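Local coordinates for malonyl CoA:acyl carrier protein malonyltransferase (Streptomyces coelicolor, PDB 1NM2) that probably catalyses transfer of the malonyl group from malonyl-CoA to holo acyl carrier protein, a step that supplies fatty acid biosynthesis, at residues 148-153 and 167-172; 284-289 and 293-298. One frame throughout, in Å; residues are numbered along the deposited sequence.

Contact 1: 148-153 and 167-172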
loop_
_atom_site.group_PDB
_atom_site.type_symbol
_atom_site.label_atom_id
_atom_site.label_comp_id
_atom_site.label_asym_id
_atom_site.label_seq_id
_atom_site.Cartn_x
_atom_site.Cartn_y
_atom_site.Cartn_z
ATOM N N VAL A 148 10.367 22.115 4.813
ATOM C CA VAL A 148 11.525 22.358 5.671
ATOM C C VAL A 148 12.038 21.009 6.186
ATOM O O VAL A 148 13.245 20.779 6.276
ATOM C CB VAL A 148 11.153 23.250 6.880
ATOM C CG1 VAL A 148 12.319 23.330 7.858
ATOM C CG2 VAL A 148 10.764 24.647 6.394
ATOM N N SER A 149 11.110 20.120 6.519
ATOM C CA SER A 149 11.473 18.799 7.017
ATOM C C SER A 149 12.208 17.994 5.961
ATOM O O SER A 149 13.197 17.331 6.259
ATOM C CB SER A 149 10.227 18.035 7.468
ATOM O OG SER A 149 9.835 18.444 8.760
ATOM N N VAL A 150 11.716 18.046 4.730
ATOM C CA VAL A 150 12.348 17.326 3.633
ATOM C C VAL A 150 13.759 17.871 3.411
ATOM O O VAL A 150 14.720 17.108 3.302
ATOM C CB VAL A 150 11.526 17.470 2.334
ATOM C CG1 VAL A 150 12.329 16.964 1.135
ATOM C CG2 VAL A 150 10.228 16.682 2.469
ATOM N N ALA A 151 13.881 19.195 3.356
ATOM C CA ALA A 151 15.183 19.826 3.154
ATOM C C ALA A 151 16.182 19.363 4.211
ATOM O O ALA A 151 17.311 19.003 3.895
ATOM C CB ALA A 151 15.039 21.350 3.203
ATOM N N HIS A 152 15.751 19.365 5.470
ATOM C CA HIS A 152 16.605 18.962 6.579
ATOM C C HIS A 152 17.016 17.492 6.523
ATOM O O HIS A 152 18.208 17.178 6.555
ATOM C CB HIS A 152 15.901 19.239 7.913
ATOM C CG HIS A 152 16.753 18.969 9.115
ATOM N ND1 HIS A 152 17.645 19.892 9.617
ATOM C CD2 HIS A 152 16.868 17.871 9.899
ATOM C CE1 HIS A 152 18.272 19.375 10.660
ATOM N NE2 HIS A 152 17.818 18.150 10.852
ATOM N N LEU A 153 16.042 16.587 6.447
ATOM C CA LEU A 153 16.365 15.165 6.404
ATOM C C LEU A 153 17.252 14.822 5.208
ATOM O O LEU A 153 18.176 14.022 5.335
ATOM C CB LEU A 153 15.086 14.318 6.384
ATOM C CG LEU A 153 14.176 14.379 5.158
ATOM C CD1 LEU A 153 14.633 13.351 4.136
ATOM C CD2 LEU A 153 12.735 14.097 5.588
ATOM N N GLY A 167 0.525 16.913 5.312
ATOM C CA GLY A 167 1.805 17.302 5.882
ATOM C C GLY A 167 2.661 16.178 6.440
ATOM O O GLY A 167 3.718 16.439 7.016
ATOM N N GLN A 168 2.228 14.933 6.262
ATOM C CA GLN A 168 2.968 13.786 6.787
ATOM C C GLN A 168 4.181 13.373 5.952
ATOM O O GLN A 168 4.090 13.217 4.730
ATOM C CB GLN A 168 2.021 12.597 6.961
ATOM C CG GLN A 168 1.168 12.684 8.223
ATOM C CD GLN A 168 0.161 11.556 8.330
ATOM O OE1 GLN A 168 0.425 10.427 7.901
ATOM N NE2 GLN A 168 -0.996 11.850 8.916
ATOM N N ILE A 169 5.312 13.190 6.635
ATOM C CA ILE A 169 6.574 12.811 6.003
ATOM C C ILE A 169 7.259 11.642 6.724
ATOM O O ILE A 169 7.349 11.618 7.954
ATOM C CB ILE A 169 7.587 13.992 6.017
ATOM C CG1 ILE A 169 7.019 15.216 5.287
ATOM C CG2 ILE A 169 8.905 13.548 5.397
ATOM C CD1 ILE A 169 6.972 15.088 3.779
ATOM N N VAL A 170 7.743 10.672 5.957
ATOM C CA VAL A 170 8.473 9.545 6.532
ATOM C C VAL A 170 9.884 9.562 5.952
ATOM O O VAL A 170 10.065 9.544 4.731
ATOM C CB VAL A 170 7.829 8.185 6.192
ATOM C CG1 VAL A 170 8.691 7.063 6.736
ATOM C CG2 VAL A 170 6.431 8.101 6.786
ATOM N N ALA A 171 10.877 9.610 6.831
ATOM C CA ALA A 171 12.274 9.629 6.408
ATOM C C ALA A 171 12.819 8.205 6.400
ATOM O O ALA A 171 12.373 7.365 7.178
ATOM C CB ALA A 171 13.099 10.501 7.354
ATOM N N ALA A 172 13.780 7.942 5.520
ATOM C CA ALA A 172 14.380 6.622 5.417
ATOM C C ALA A 172 15.853 6.725 5.045
ATOM O O ALA A 172 16.257 7.600 4.279
ATOM C CB ALA A 172 13.638 5.787 4.379
#

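Contact 2: 284-289 and 293-298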
loop_
_atom_site.group_PDB
_atom_site.type_symbol
_atom_site.label_atom_id
_atom_site.label_comp_id
_atom_site.label_asym_id
_atom_site.label_seq_id
_atom_site.Cartn_x
_atom_site.Cartn_y
_atom_site.Cartn_z
ATOM N N GLY A 284 -8.184 7.615 7.116
ATOM C CA GLY A 284 -7.835 8.669 8.053
ATOM C C GLY A 284 -7.162 9.826 7.331
ATOM O O GLY A 284 -7.418 10.997 7.631
ATOM N N LEU A 285 -6.303 9.500 6.371
ATOM C CA LEU A 285 -5.601 10.518 5.594
ATOM C C LEU A 285 -6.584 11.303 4.731
ATOM O O LEU A 285 -6.488 12.527 4.610
ATOM C CB LEU A 285 -4.537 9.869 4.699
ATOM C CG LEU A 285 -3.214 9.472 5.363
ATOM C CD1 LEU A 285 -2.382 8.613 4.417
ATOM C CD2 LEU A 285 -2.450 10.729 5.743
ATOM N N ALA A 286 -7.537 10.592 4.138
ATOM C CA ALA A 286 -8.531 11.220 3.282
ATOM C C ALA A 286 -9.381 12.225 4.060
ATOM O O ALA A 286 -9.691 13.303 3.554
ATOM C CB ALA A 286 -9.422 10.159 2.648
ATOM N N LYS A 287 -9.751 11.873 5.288
ATOM C CA LYS A 287 -10.570 12.760 6.111
ATOM C C LYS A 287 -9.856 14.077 6.393
ATOM O O LYS A 287 -10.491 15.095 6.681
ATOM C CB LYS A 287 -10.938 12.078 7.433
ATOM C CG LYS A 287 -11.884 10.895 7.267
ATOM C CD LYS A 287 -12.148 10.198 8.593
ATOM C CE LYS A 287 -12.963 8.933 8.389
ATOM N NZ LYS A 287 -13.147 8.190 9.665
ATOM N N ARG A 288 -8.532 14.056 6.308
ATOM C CA ARG A 288 -7.744 15.254 6.553
ATOM C C ARG A 288 -7.462 16.046 5.284
ATOM O O ARG A 288 -7.696 17.253 5.237
ATOM C CB ARG A 288 -6.418 14.885 7.220
ATOM C CG ARG A 288 -6.567 14.400 8.647
ATOM C CD ARG A 288 -5.217 14.232 9.316
ATOM N NE ARG A 288 -5.349 14.153 10.767
ATOM C CZ ARG A 288 -5.874 15.115 11.520
ATOM N NH1 ARG A 288 -6.320 16.232 10.957
ATOM N NH2 ARG A 288 -5.960 14.961 12.837
ATOM N N ALA A 289 -6.973 15.365 4.253
ATOM C CA ALA A 289 -6.628 16.020 2.999
ATOM C C ALA A 289 -7.767 16.186 1.992
ATOM O O ALA A 289 -7.671 17.004 1.079
ATOM C CB ALA A 289 -5.463 15.275 2.339
ATOM N N VAL A 293 -15.341 14.834 1.099
ATOM C CA VAL A 293 -15.394 13.534 0.436
ATOM C C VAL A 293 -15.843 12.446 1.412
ATOM O O VAL A 293 -15.302 12.340 2.514
ATOM C CB VAL A 293 -14.010 13.150 -0.130
ATOM C CG1 VAL A 293 -14.074 11.779 -0.780
ATOM C CG2 VAL A 293 -13.556 14.198 -1.139
ATOM N N LYS A 294 -16.835 11.651 1.021
ATOM C CA LYS A 294 -17.311 10.579 1.892
ATOM C C LYS A 294 -16.269 9.473 1.886
ATOM O O LYS A 294 -15.732 9.127 0.834
ATOM C CB LYS A 294 -18.654 10.016 1.410
ATOM C CG LYS A 294 -19.824 10.977 1.539
ATOM C CD LYS A 294 -21.165 10.246 1.508
ATOM C CE LYS A 294 -21.394 9.422 2.777
ATOM N NZ LYS A 294 -22.752 8.788 2.836
ATOM N N THR A 295 -15.972 8.929 3.058
ATOM C CA THR A 295 -14.984 7.864 3.161
ATOM C C THR A 295 -15.536 6.694 3.961
ATOM O O THR A 295 -16.330 6.878 4.887
ATOM C CB THR A 295 -13.694 8.348 3.863
ATOM O OG1 THR A 295 -14.013 8.790 5.187
ATOM C CG2 THR A 295 -13.058 9.492 3.098
ATOM N N LEU A 296 -15.117 5.489 3.593
ATOM C CA LEU A 296 -15.547 4.289 4.296
ATOM C C LEU A 296 -14.423 3.266 4.240
ATOM O O LEU A 296 -13.866 2.995 3.173
ATOM C CB LEU A 296 -16.819 3.712 3.660
ATOM C CG LEU A 296 -17.485 2.535 4.393
ATOM C CD1 LEU A 296 -18.934 2.400 3.945
ATOM C CD2 LEU A 296 -16.722 1.248 4.129
ATOM N N ALA A 297 -14.083 2.709 5.397
ATOM C CA ALA A 297 -13.030 1.709 5.476
ATOM C C ALA A 297 -13.638 0.341 5.758
ATOM O O ALA A 297 -14.451 0.190 6.672
ATOM C CB ALA A 297 -12.037 2.076 6.578
ATOM N N LEU A 298 -13.261 -0.649 4.957
ATOM C CA LEU A 298 -13.748 -2.008 5.154
ATOM C C LEU A 298 -12.846 -2.705 6.162
ATOM O O LEU A 298 -11.662 -2.922 5.901
ATOM C CB LEU A 298 -13.730 -2.790 3.841
ATOM C CG LEU A 298 -14.732 -2.366 2.767
ATOM C CD1 LEU A 298 -14.515 -3.200 1.518
ATOM C CD2 LEU A 298 -16.153 -2.537 3.292
#

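Contact 1: 148-153 and 167-172
Val150 and Leu153 of helix 146-155 pack against Ile169 and Ala171 of strand 168-172 in a buried, apolar helix-on-sheet contact. It lies in the small subdomain of the transacylase. Strands 136-143, 159-165, 168-172 and 189-194 and helices 146-155 and 175-183 follow one another there in the beta-alpha-beta-beta-alpha-beta order of a ferredoxin-like fold. Strand 168-172 is an inner strand of the sheet, with strands 136-143 and 159-165 as its neighbours. The helix runs almost parallel to it, at 6° between their directions, and the axes approach to 9.6 Å. That spacing is bridged by side chains, with no hydrogen bond between the two segments.

Ile169 and Ala171 both direct CB to the helix, while Val170 between them directs its CB away. Ile169 meets the helix with two branches. Its CD1 reaches Val150 CG2 at 3.9 Å, and the two side chains meet roughly perpendicular. Its CG2 branch turns to Leu153 instead. With chi1 near -59°, CG1 stands anti to the carbonyl carbon and CG2 anti to the backbone N, which splits the side chain between the two helix residues.

Other residues of the subdomain pack around the pair. Leu141 of strand 136-143 touches Ser149 and Ala171, Pro160 touches Leu153, and Leu181 of helix 175-183 touches Ala171.

In Leu153 a chi1 of 67° tucks CG over its own backbone, flanked by N and C. It offers one methyl, CD2, to both strand residues. Leu153 CD2 lies 3.9 Å from Ile169 CG2 and 4.0 Å from Ala171 CB.

Contact 2: 284-289 and 293-298
Thr295 has a chi1 of 60°, which sets OG1 between its backbone N and carbonyl carbon and CG2 anti to the carbonyl carbon. Lys287 has its CG anti to the carbonyl carbon, at chi1 -68°, and is extended from there on. The two branches of Thr295 therefore meet different residues of the helix. Its methyl takes the buried side, where Thr295 CG2 lies 3.7 Å from Ala286 CB. Its hydroxyl lies alongside the lysine chain. Thr295 OG1 is 3.6 Å from Lys287 CG and 3.4 Å from Lys287 CE.

The contact joins the helix and the second strand of a beta-alpha-beta crossover made of strand 272-275, helix 281-289 and strand 294-297. Strand 294-297 is an outermost strand of the parallel sheet and bonds through its backbone to strand 272-275. Helix 304-314 packs on its other face at Leu296. Thr283 of the same crossover helix also touches Thr295.

No hydrogen bond links the two segments. Lys287 NZ extends past the hydroxyl, 4.6 Å from Thr295 OG1. The lysine thus contributes its methylene chain here, and its charged end, on an exposed residue, makes no bond to the strand.

In the fold
Contact 1 belongs to the small ferredoxin-like subdomain, and contact 2 to the larger alpha/beta hydrolase-like core. Their centres are about 23 Å apart. Along the chain, both segments of contact 1 come before those of contact 2. The two still meet directly: Gln168 OE1 lies 3.6 Å from Leu285 CD2, a packing contact between the subdomains. Arg288 also touches Ala166, just before segment 167-172. The sheet of contact 2 also holds strand 93-96, separated from strand 294-297 by strands 3-7 and 272-275. That strand leads into a GxSxG motif at Ser98, probably the nucleophile elbow. The nickel ion, at Asp50 and Asp52, belongs to neither contact.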